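Hydrogenase maturation protease HycI (Thermococcus kodakarensis KOD1, PDB 5ZBY) probably acts as the endopeptidase that trims the C-terminal end of a [NiFe] hydrogenase subunit during maturation of that enzyme. Local coordinates at residues 45-50 and 59-64; 68-73 and 110-115; 39-44 and 150-155; 26-31 and 134-139. All blocks are in the same frame, centred on the assembly; numbering follows the deposited sequence.

Contact 1 (45-50 and 59-64); sequences DVLILN and VGKIAA
Strand 46-50 and helix 59-64 run almost exactly antiparallel, at 171° between their directions, with axes 10.4 Å apart, and Leu47 and Ile62 are the residues whose backbones come nearest. That spacing is bridged by side chains alone; no hydrogen bond crosses it. Leu47 and Leu49, two residues apart on the strand, both point to the helix, as the alternation of a beta strand requires. The closest touch is made by Leu49, whose CD1 lies 3.8 Å from CG1 of Ile62, the two branched chains crossing at a slant. Ile62 has CG1 beside its own backbone N (chi1 -67°), which turns the ethyl arm to the leucine while CG2 goes to Val70 of strand 69-75. The other methyl of Leu49, CD2, rests 4.3 Å from CD of Lys61. Leu47, two residues earlier on the strand, brings CD2 to 4.5 Å from CG of Lys61, a loose contact. Lysine suits this border because its extended chain can lay methylenes along the leucines while the ammonium group reaches past them. Leucine and isoleucine suit the inner part, where Ile62 and Leu49 also meet Cys17 of the inner strand 14-18. Strand 46-50 is an outermost strand of the sheet, and the helix returns the chain to strand 69-75, so the packing belongs to a beta-alpha-beta crossover. With dispersion and the hydrophobic effect as its only evident glue, the interface is graded: fully apolar at Ile62, and amphipathic where the aliphatic part of Lys61 closes its exposed edge.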
# COMPACT_ATOMS: atom_id res chain seq x y z
N ASP A 45 17.91 1.85 -2.32
CA ASP A 45 17.13 1.22 -3.39
C ASP A 45 15.64 1.25 -3.08
O ASP A 45 14.86 0.81 -3.92
CB ASP A 45 17.53 -0.23 -3.56
CG ASP A 45 18.99 -0.38 -3.99
OD1 ASP A 45 19.73 -1.05 -3.25
OD2 ASP A 45 19.36 0.14 -5.05
N VAL A 46 15.26 1.77 -1.92
CA VAL A 46 13.84 1.75 -1.55
C VAL A 46 13.35 3.17 -1.22
O VAL A 46 14.01 3.90 -0.47
CB VAL A 46 13.60 0.84 -0.35
CG1 VAL A 46 12.13 0.93 0.12
CG2 VAL A 46 13.93 -0.61 -0.68
N LEU A 47 12.19 3.55 -1.76
CA LEU A 47 11.53 4.79 -1.44
C LEU A 47 10.20 4.48 -0.75
O LEU A 47 9.42 3.71 -1.29
CB LEU A 47 11.28 5.57 -2.71
CG LEU A 47 10.41 6.82 -2.64
CD1 LEU A 47 11.00 7.87 -1.67
CD2 LEU A 47 10.15 7.41 -4.01
N ILE A 48 9.98 5.08 0.42
CA ILE A 48 8.71 4.94 1.16
C ILE A 48 7.98 6.28 1.11
O ILE A 48 8.53 7.34 1.45
CB ILE A 48 8.94 4.55 2.62
CG1 ILE A 48 9.94 3.40 2.78
CG2 ILE A 48 7.57 4.22 3.31
CD1 ILE A 48 9.42 2.08 2.26
N LEU A 49 6.74 6.25 0.65
CA LEU A 49 5.93 7.45 0.55
C LEU A 49 4.64 7.31 1.35
O LEU A 49 3.97 6.27 1.31
CB LEU A 49 5.54 7.71 -0.89
CG LEU A 49 6.65 8.05 -1.86
CD1 LEU A 49 6.07 8.08 -3.27
CD2 LEU A 49 7.26 9.41 -1.44
N ASN A 50 4.30 8.37 2.07
CA ASN A 50 2.96 8.53 2.65
C ASN A 50 2.15 9.34 1.64
O ASN A 50 2.40 10.54 1.45
CB ASN A 50 3.06 9.21 4.02
CG ASN A 50 1.69 9.45 4.66
OD1 ASN A 50 0.64 9.43 4.00
ND2 ASN A 50 1.71 9.67 5.96
N VAL A 59 2.81 10.37 -8.71
CA VAL A 59 3.22 9.53 -9.82
C VAL A 59 4.55 10.00 -10.40
O VAL A 59 5.38 9.17 -10.72
CB VAL A 59 2.17 9.45 -10.95
CG1 VAL A 59 0.92 8.68 -10.43
CG2 VAL A 59 1.76 10.81 -11.40
N GLY A 60 4.77 11.30 -10.39
CA GLY A 60 6.04 11.84 -10.87
C GLY A 60 7.21 11.32 -10.06
O GLY A 60 8.21 10.82 -10.63
N LYS A 61 7.11 11.46 -8.76
CA LYS A 61 8.18 11.04 -7.94
C LYS A 61 8.32 9.54 -8.01
O LYS A 61 9.39 9.04 -8.03
CB LYS A 61 7.89 11.41 -6.51
CG LYS A 61 9.08 11.42 -5.62
CD LYS A 61 8.80 12.14 -4.32
CE LYS A 61 10.02 12.16 -3.42
NZ LYS A 61 10.75 13.44 -3.40
N ILE A 62 7.22 8.81 -8.12
CA ILE A 62 7.35 7.38 -8.23
C ILE A 62 8.08 7.02 -9.53
O ILE A 62 9.01 6.18 -9.52
CB ILE A 62 5.95 6.67 -8.15
CG1 ILE A 62 5.35 6.86 -6.75
CG2 ILE A 62 6.10 5.20 -8.46
CD1 ILE A 62 3.81 6.62 -6.72
N ALA A 63 7.73 7.69 -10.62
CA ALA A 63 8.31 7.28 -11.88
C ALA A 63 9.79 7.65 -11.88
O ALA A 63 10.62 6.89 -12.42
CB ALA A 63 7.60 7.91 -13.04
N ALA A 64 10.12 8.74 -11.18
CA ALA A 64 11.49 9.26 -11.25
C ALA A 64 12.42 8.36 -10.48
O ALA A 64 13.61 8.40 -10.69
CB ALA A 64 11.56 10.66 -10.72

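Contact 2 (68-73 and 110-115); sequences DLVVFV and SYIKEQ
Helix 105-116 lies against one side of the mixed sheet, and between 68-73 and 110-115 the touch on strand 69-75 is made by Ile112. This isoleucine points to the sheet and divides its two branches between two strand residues, Val70 and Phe72, which alternate onto the same side. Its CG2 methyl comes within 4.1 Å of CG2 of Val70, the two side chains crossing at about a right angle. The other branch is longer: with CG1 beside the backbone N (chi1 -63°) and the chain then extended (chi2 168°), CD1 of Ile112 is carried to Phe72, where it stands 3.7 Å from CZ. This methyl lies in the plane of the ring, so it meets the edge of the phenyl group and not a pi face. The side chains of Phe72 and Ile112 come from opposite directions, the ring reaching the far CD1 while Val70 meets the nearer CG2. Beta-branched valine fits an extended strand well, while isoleucine offers a helix two apolar arms of unequal length. All three residues are buried, and the packing continues into Ile62 and Val59 of helix 59-64 and into Ile120 of strand 119-125. No polar group takes part. A helix side chain seated on alternate residues of a central parallel strand is characteristic of a layered alpha/beta fold, in which helices sandwich the sheet.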
# COMPACT_ATOMS: atom_id res chain seq x y z
N ASP A 68 11.33 -1.12 -9.91
CA ASP A 68 11.11 -2.47 -10.41
C ASP A 68 9.76 -2.95 -9.89
O ASP A 68 9.08 -3.72 -10.56
CB ASP A 68 12.21 -3.40 -9.94
CG ASP A 68 13.59 -3.01 -10.51
OD1 ASP A 68 13.64 -2.74 -11.73
OD2 ASP A 68 14.53 -2.90 -9.72
N LEU A 69 9.40 -2.48 -8.68
CA LEU A 69 8.14 -2.86 -8.01
C LEU A 69 7.59 -1.65 -7.29
O LEU A 69 8.34 -0.95 -6.59
CB LEU A 69 8.37 -3.97 -6.99
CG LEU A 69 7.15 -4.41 -6.14
CD1 LEU A 69 6.09 -5.03 -7.03
CD2 LEU A 69 7.56 -5.35 -5.04
N VAL A 70 6.28 -1.43 -7.41
CA VAL A 70 5.57 -0.43 -6.63
C VAL A 70 4.52 -1.17 -5.81
O VAL A 70 3.77 -1.97 -6.38
CB VAL A 70 4.92 0.64 -7.52
CG1 VAL A 70 4.16 1.65 -6.61
CG2 VAL A 70 6.02 1.36 -8.37
N VAL A 71 4.53 -0.96 -4.50
CA VAL A 71 3.58 -1.62 -3.57
C VAL A 71 2.70 -0.57 -2.94
O VAL A 71 3.21 0.26 -2.19
CB VAL A 71 4.34 -2.34 -2.47
CG1 VAL A 71 3.42 -3.06 -1.52
CG2 VAL A 71 5.35 -3.34 -3.10
N PHE A 72 1.40 -0.61 -3.23
CA PHE A 72 0.42 0.25 -2.57
C PHE A 72 -0.08 -0.48 -1.36
O PHE A 72 -0.26 -1.69 -1.42
CB PHE A 72 -0.73 0.59 -3.51
CG PHE A 72 -0.31 1.53 -4.61
CD1 PHE A 72 -0.09 1.07 -5.89
CD2 PHE A 72 -0.08 2.87 -4.32
CE1 PHE A 72 0.35 1.97 -6.91
CE2 PHE A 72 0.37 3.75 -5.34
CZ PHE A 72 0.55 3.30 -6.61
N VAL A 73 -0.24 0.22 -0.24
CA VAL A 73 -0.71 -0.44 0.98
C VAL A 73 -1.93 0.37 1.46
O VAL A 73 -1.85 1.59 1.60
CB VAL A 73 0.35 -0.46 2.08
CG1 VAL A 73 -0.16 -1.13 3.35
CG2 VAL A 73 1.69 -1.13 1.59
N SER A 110 -1.93 1.82 -13.62
CA SER A 110 -1.74 1.63 -15.06
C SER A 110 -0.81 2.71 -15.65
O SER A 110 0.05 2.42 -16.47
CB SER A 110 -3.08 1.67 -15.81
OG SER A 110 -3.94 0.61 -15.35
N TYR A 111 -1.04 3.95 -15.23
CA TYR A 111 -0.12 5.02 -15.67
C TYR A 111 1.32 4.76 -15.21
O TYR A 111 2.27 4.82 -16.02
CB TYR A 111 -0.61 6.36 -15.13
CG TYR A 111 0.31 7.50 -15.46
CD1 TYR A 111 0.29 8.08 -16.72
CD2 TYR A 111 1.19 8.00 -14.52
CE1 TYR A 111 1.12 9.14 -17.04
CE2 TYR A 111 2.05 9.07 -14.84
CZ TYR A 111 1.99 9.63 -16.09
OH TYR A 111 2.82 10.69 -16.42
N ILE A 112 1.51 4.47 -13.93
CA ILE A 112 2.87 4.17 -13.44
C ILE A 112 3.56 3.03 -14.21
O ILE A 112 4.73 3.16 -14.63
CB ILE A 112 2.86 3.83 -11.92
CG1 ILE A 112 2.38 5.06 -11.12
CG2 ILE A 112 4.27 3.29 -11.51
CD1 ILE A 112 2.05 4.81 -9.64
N LYS A 113 2.83 1.95 -14.47
CA LYS A 113 3.41 0.79 -15.14
C LYS A 113 3.74 1.13 -16.58
O LYS A 113 4.79 0.70 -17.12
CB LYS A 113 2.46 -0.45 -15.06
CG LYS A 113 3.14 -1.64 -15.66
CD LYS A 113 2.47 -2.94 -15.34
CE LYS A 113 3.37 -4.07 -15.78
NZ LYS A 113 2.81 -5.41 -15.41
N GLU A 114 2.90 1.93 -17.22
CA GLU A 114 3.19 2.32 -18.60
C GLU A 114 4.49 3.10 -18.63
O GLU A 114 5.36 2.82 -19.47
CB GLU A 114 2.07 3.16 -19.19
CG GLU A 114 2.05 3.17 -20.73
CD GLU A 114 3.20 3.97 -21.35
OE1 GLU A 114 3.57 5.01 -20.75
OE2 GLU A 114 3.71 3.58 -22.42
N GLN A 115 4.60 4.05 -17.71
CA GLN A 115 5.78 4.96 -17.65
C GLN A 115 7.08 4.27 -17.28
O GLN A 115 8.15 4.70 -17.74
CB GLN A 115 5.51 6.07 -16.64
CG GLN A 115 4.41 7.05 -17.03
CD GLN A 115 4.72 7.77 -18.32
OE1 GLN A 115 5.89 7.89 -18.70
NE2 GLN A 115 3.70 8.26 -19.00

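Contact 3 (39-44 and 150-155); sequences ELVKTP and LIAEIL
Apolar packing and one bridging water join the end of helix 29-40 and the loop after it to helix 138-156. In the apolar group, Ala152 is the small residue at the point of closest backbone approach, where CA of Val41 and CA of Ala152 are 6.0 Å apart; its lone methyl suits so short a distance. CB of Ala152 is touched by CB of Leu40 at 3.8 Å and by CG2 of Val41 at 3.9 Å. One helical turn on, Leu155 points the same way, and its CD1 reaches both branches of Val41, 3.9 Å from CG1 and 4.0 Å from CG2. The fork of Val41 therefore receives the leucine methyl while CG2 is shared with the alanine. Val41 and Leu155 both go on to pack against Val46 of the edge strand.

The polar group is a water. It donates to the carbonyl O of Leu40 at 3.2 Å and to the carbonyl O of Ala152 at 2.8 Å, linking two acceptors that could not bond to each other. Direct hydrogen bonds between the segments are absent. The chemistry thus implies a close, largely hydrophobic join around Val41, with a water supplying the donors that two backbone carbonyl oxygens need.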
# COMPACT_ATOMS: atom_id res chain seq x y z
N GLU A 39 10.86 4.18 9.64
CA GLU A 39 11.70 4.01 10.83
C GLU A 39 12.53 2.76 10.72
O GLU A 39 13.56 2.64 11.38
CB GLU A 39 10.84 3.95 12.09
CG GLU A 39 10.00 5.19 12.34
CD GLU A 39 9.09 5.09 13.54
OE1 GLU A 39 8.88 3.97 14.07
OE2 GLU A 39 8.58 6.15 13.95
N LEU A 40 12.10 1.84 9.86
CA LEU A 40 12.69 0.51 9.83
C LEU A 40 13.57 0.24 8.60
O LEU A 40 14.38 -0.69 8.60
CB LEU A 40 11.59 -0.55 9.89
CG LEU A 40 10.76 -0.68 11.16
CD1 LEU A 40 9.75 -1.82 11.02
CD2 LEU A 40 11.68 -0.92 12.34
N VAL A 41 13.43 1.05 7.57
CA VAL A 41 14.06 0.72 6.29
C VAL A 41 14.98 1.84 5.86
O VAL A 41 14.51 2.93 5.56
CB VAL A 41 13.00 0.47 5.19
CG1 VAL A 41 13.65 0.27 3.82
CG2 VAL A 41 12.13 -0.71 5.55
N LYS A 42 16.26 1.58 5.88
CA LYS A 42 17.15 2.50 5.28
C LYS A 42 18.05 1.77 4.34
O LYS A 42 18.86 0.99 4.72
CB LYS A 42 17.90 3.26 6.35
CG LYS A 42 16.95 4.00 7.27
CD LYS A 42 16.09 4.97 6.50
CE LYS A 42 16.83 6.21 6.06
NZ LYS A 42 15.95 7.23 5.43
N THR A 43 17.80 2.03 3.08
CA THR A 43 18.53 1.55 1.92
C THR A 43 18.25 2.49 0.79
O THR A 43 17.17 3.07 0.66
CB THR A 43 18.12 0.12 1.54
OG1 THR A 43 19.00 -0.39 0.54
CG2 THR A 43 16.68 0.11 1.01
N PRO A 44 19.20 2.64 -0.10
CA PRO A 44 19.01 3.65 -1.13
C PRO A 44 18.16 3.16 -2.32
O PRO A 44 17.74 3.93 -3.18
CB PRO A 44 20.46 3.89 -1.60
CG PRO A 44 21.06 2.48 -1.46
CD PRO A 44 20.57 2.06 -0.13
N LEU A 150 7.14 -7.33 8.53
CA LEU A 150 7.33 -8.37 7.52
C LEU A 150 8.04 -7.77 6.32
O LEU A 150 9.00 -8.35 5.76
CB LEU A 150 6.00 -9.00 7.13
CG LEU A 150 5.34 -9.77 8.28
CD1 LEU A 150 3.87 -10.01 8.01
CD2 LEU A 150 6.07 -11.10 8.48
N ILE A 151 7.59 -6.58 5.92
CA ILE A 151 8.21 -5.94 4.75
C ILE A 151 9.63 -5.54 5.08
O ILE A 151 10.55 -5.75 4.24
CB ILE A 151 7.41 -4.72 4.26
CG1 ILE A 151 6.09 -5.22 3.65
CG2 ILE A 151 8.24 -3.90 3.24
CD1 ILE A 151 5.11 -4.11 3.32
N ALA A 152 9.86 -4.98 6.26
CA ALA A 152 11.23 -4.51 6.57
C ALA A 152 12.21 -5.68 6.63
O ALA A 152 13.37 -5.54 6.25
CB ALA A 152 11.28 -3.75 7.87
N GLU A 153 11.73 -6.81 7.12
CA GLU A 153 12.65 -7.94 7.26
C GLU A 153 12.95 -8.46 5.89
O GLU A 153 14.10 -8.79 5.58
CB GLU A 153 12.06 -9.03 8.15
CG GLU A 153 12.89 -10.30 8.21
CD GLU A 153 13.99 -10.22 9.25
OE1 GLU A 153 13.78 -9.56 10.29
OE2 GLU A 153 15.07 -10.81 9.01
N ILE A 154 11.99 -8.46 4.98
CA ILE A 154 12.35 -8.77 3.60
C ILE A 154 13.37 -7.76 3.02
O ILE A 154 14.43 -8.14 2.52
CB ILE A 154 11.13 -8.81 2.70
CG1 ILE A 154 10.26 -10.02 3.04
CG2 ILE A 154 11.54 -8.81 1.23
CD1 ILE A 154 8.88 -10.01 2.40
N LEU A 155 13.13 -6.47 3.18
CA LEU A 155 13.95 -5.45 2.55
C LEU A 155 15.37 -5.31 3.10
O LEU A 155 16.31 -5.02 2.38
CB LEU A 155 13.27 -4.11 2.65
CG LEU A 155 11.99 -3.89 1.86
CD1 LEU A 155 11.54 -2.48 2.02
CD2 LEU A 155 12.14 -4.25 0.41
O HOH W 1 14.77 -3.18 6.69

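Contact 4 (26-31 and 134-139); sequences DDAFGV and EEPSEL
Asp26 fastens its carboxylate to Ser137, the N-cap of helix 138-156, and so ties the approach to helix 29-40 to the start of the last helix. CB only carries the group across: chi1 of -70° sets CG beside the backbone N, and contact with the serine begins at CG, 3.5 Å from Ser137 OG. At the tip, OD1 takes two bonds from that one residue. Ser137 N donates to Asp26 OD1 at 2.9 Å, nearly straight at 164°, and Ser137 OG donates to the same oxygen at 2.8 Å, on the syn side and 23° out of the carboxylate plane. OD2 is held by the backbone N of Gly128 and of Ser129, so both oxygens of this buried group are gripped, which fixes the rotation of the carboxylate.

Serine suits the cap because its short hydroxyl can also accept from Ile140 N in the first turn of the helix while donating a hydrogen bond to OD1 of Asp26. Proline just before it has no N-H to satisfy and presents an apolar ring. Beside the polar pair, that ring meets the methyl of Ala28, whose CB sits 4.0 Å from CG of Pro136 and 4.1 Å from its CB.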
# COMPACT_ATOMS: atom_id res chain seq x y z
N ASP A 26 -9.90 2.87 11.19
CA ASP A 26 -9.05 1.83 10.59
C ASP A 26 -8.52 2.23 9.22
O ASP A 26 -7.62 1.55 8.70
CB ASP A 26 -9.82 0.53 10.48
CG ASP A 26 -10.09 -0.11 11.85
OD1 ASP A 26 -9.35 0.16 12.80
OD2 ASP A 26 -10.98 -0.98 11.91
N ASP A 27 -9.07 3.27 8.60
CA ASP A 27 -8.49 3.80 7.33
C ASP A 27 -7.11 4.40 7.53
O ASP A 27 -6.44 4.74 6.53
CB ASP A 27 -9.43 4.85 6.71
CG ASP A 27 -10.40 4.25 5.73
OD1 ASP A 27 -10.29 3.04 5.45
OD2 ASP A 27 -11.29 4.98 5.22
N ALA A 28 -6.65 4.48 8.77
CA ALA A 28 -5.25 4.90 9.00
C ALA A 28 -4.27 3.83 8.55
O ALA A 28 -3.08 4.09 8.45
CB ALA A 28 -5.02 5.19 10.46
N PHE A 29 -4.75 2.60 8.34
CA PHE A 29 -3.83 1.46 8.13
C PHE A 29 -2.60 1.75 7.23
O PHE A 29 -1.47 1.55 7.66
CB PHE A 29 -4.59 0.29 7.53
CG PHE A 29 -3.71 -0.89 7.23
CD1 PHE A 29 -3.26 -1.69 8.25
CD2 PHE A 29 -3.37 -1.18 5.93
CE1 PHE A 29 -2.41 -2.78 7.98
CE2 PHE A 29 -2.54 -2.27 5.65
CZ PHE A 29 -2.07 -3.07 6.70
N GLY A 30 -2.84 2.23 6.01
CA GLY A 30 -1.76 2.35 5.03
C GLY A 30 -0.74 3.39 5.47
O GLY A 30 0.47 3.21 5.28
N VAL A 31 -1.21 4.49 6.07
CA VAL A 31 -0.27 5.53 6.50
C VAL A 31 0.49 5.07 7.74
O VAL A 31 1.71 5.35 7.85
CB VAL A 31 -0.96 6.88 6.73
CG1 VAL A 31 -1.62 7.30 5.44
CG2 VAL A 31 -1.96 6.82 7.83
N GLU A 134 -11.97 9.22 14.24
CA GLU A 134 -11.76 8.01 15.05
C GLU A 134 -10.30 7.63 15.00
O GLU A 134 -9.63 7.80 13.98
CB GLU A 134 -12.61 6.82 14.54
CG GLU A 134 -14.07 6.75 14.99
CD GLU A 134 -14.79 5.51 14.44
OE1 GLU A 134 -14.11 4.70 13.75
OE2 GLU A 134 -16.01 5.35 14.68
N GLU A 135 -9.80 7.10 16.11
CA GLU A 135 -8.48 6.49 16.16
C GLU A 135 -8.57 5.13 15.47
O GLU A 135 -9.66 4.55 15.41
CB GLU A 135 -8.07 6.35 17.62
CG GLU A 135 -6.71 5.81 17.92
CD GLU A 135 -6.47 5.80 19.41
OE1 GLU A 135 -7.40 6.18 20.16
OE2 GLU A 135 -5.36 5.41 19.84
N PRO A 136 -7.45 4.62 14.92
CA PRO A 136 -7.56 3.23 14.45
C PRO A 136 -7.78 2.25 15.59
O PRO A 136 -7.37 2.52 16.71
CB PRO A 136 -6.21 2.97 13.75
CG PRO A 136 -5.29 4.07 14.27
CD PRO A 136 -6.18 5.24 14.51
N SER A 137 -8.35 1.10 15.31
CA SER A 137 -8.50 0.07 16.29
C SER A 137 -7.15 -0.48 16.69
O SER A 137 -6.22 -0.35 15.98
CB SER A 137 -9.39 -1.04 15.74
OG SER A 137 -8.79 -1.75 14.71
N GLU A 138 -7.08 -1.05 17.88
CA GLU A 138 -5.88 -1.71 18.37
C GLU A 138 -5.45 -2.77 17.38
O GLU A 138 -4.26 -2.90 17.08
CB GLU A 138 -6.15 -2.37 19.72
CG GLU A 138 -6.64 -1.38 20.74
CD GLU A 138 -5.59 -0.32 21.03
OE1 GLU A 138 -4.41 -0.70 21.17
OE2 GLU A 138 -5.93 0.88 21.11
N LEU A 139 -6.42 -3.51 16.87
CA LEU A 139 -6.15 -4.61 15.95
C LEU A 139 -5.47 -4.10 14.67
O LEU A 139 -4.46 -4.63 14.26
CB LEU A 139 -7.45 -5.37 15.60
CG LEU A 139 -7.31 -6.46 14.54
CD1 LEU A 139 -6.22 -7.43 14.88
CD2 LEU A 139 -8.69 -7.20 14.48

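Overall arrangement
Contact 2 is wholly buried, whereas contacts 1, 3 and 4 are each partly buried. Contacts 1 and 2 share one apolar layer on the sheet: Ile62 CD1 lies 3.9 Å from Ile112 CD1, and helix 59-64 leads directly into strand 69-75. Contacts 3 and 4 join the same two helices, 29-40 and 138-156, near opposite ends, their centres about 21 Å apart. Hydrocarbon packing dominates contacts 1 to 3, with a lysine at the border of contact 1 and a water added in contact 3; direct polar bonds carry contact 4, at the N-terminal end of helix 138-156. Contacts 1 and 2 both nest inside the chain loops that contacts 3 and 4 close.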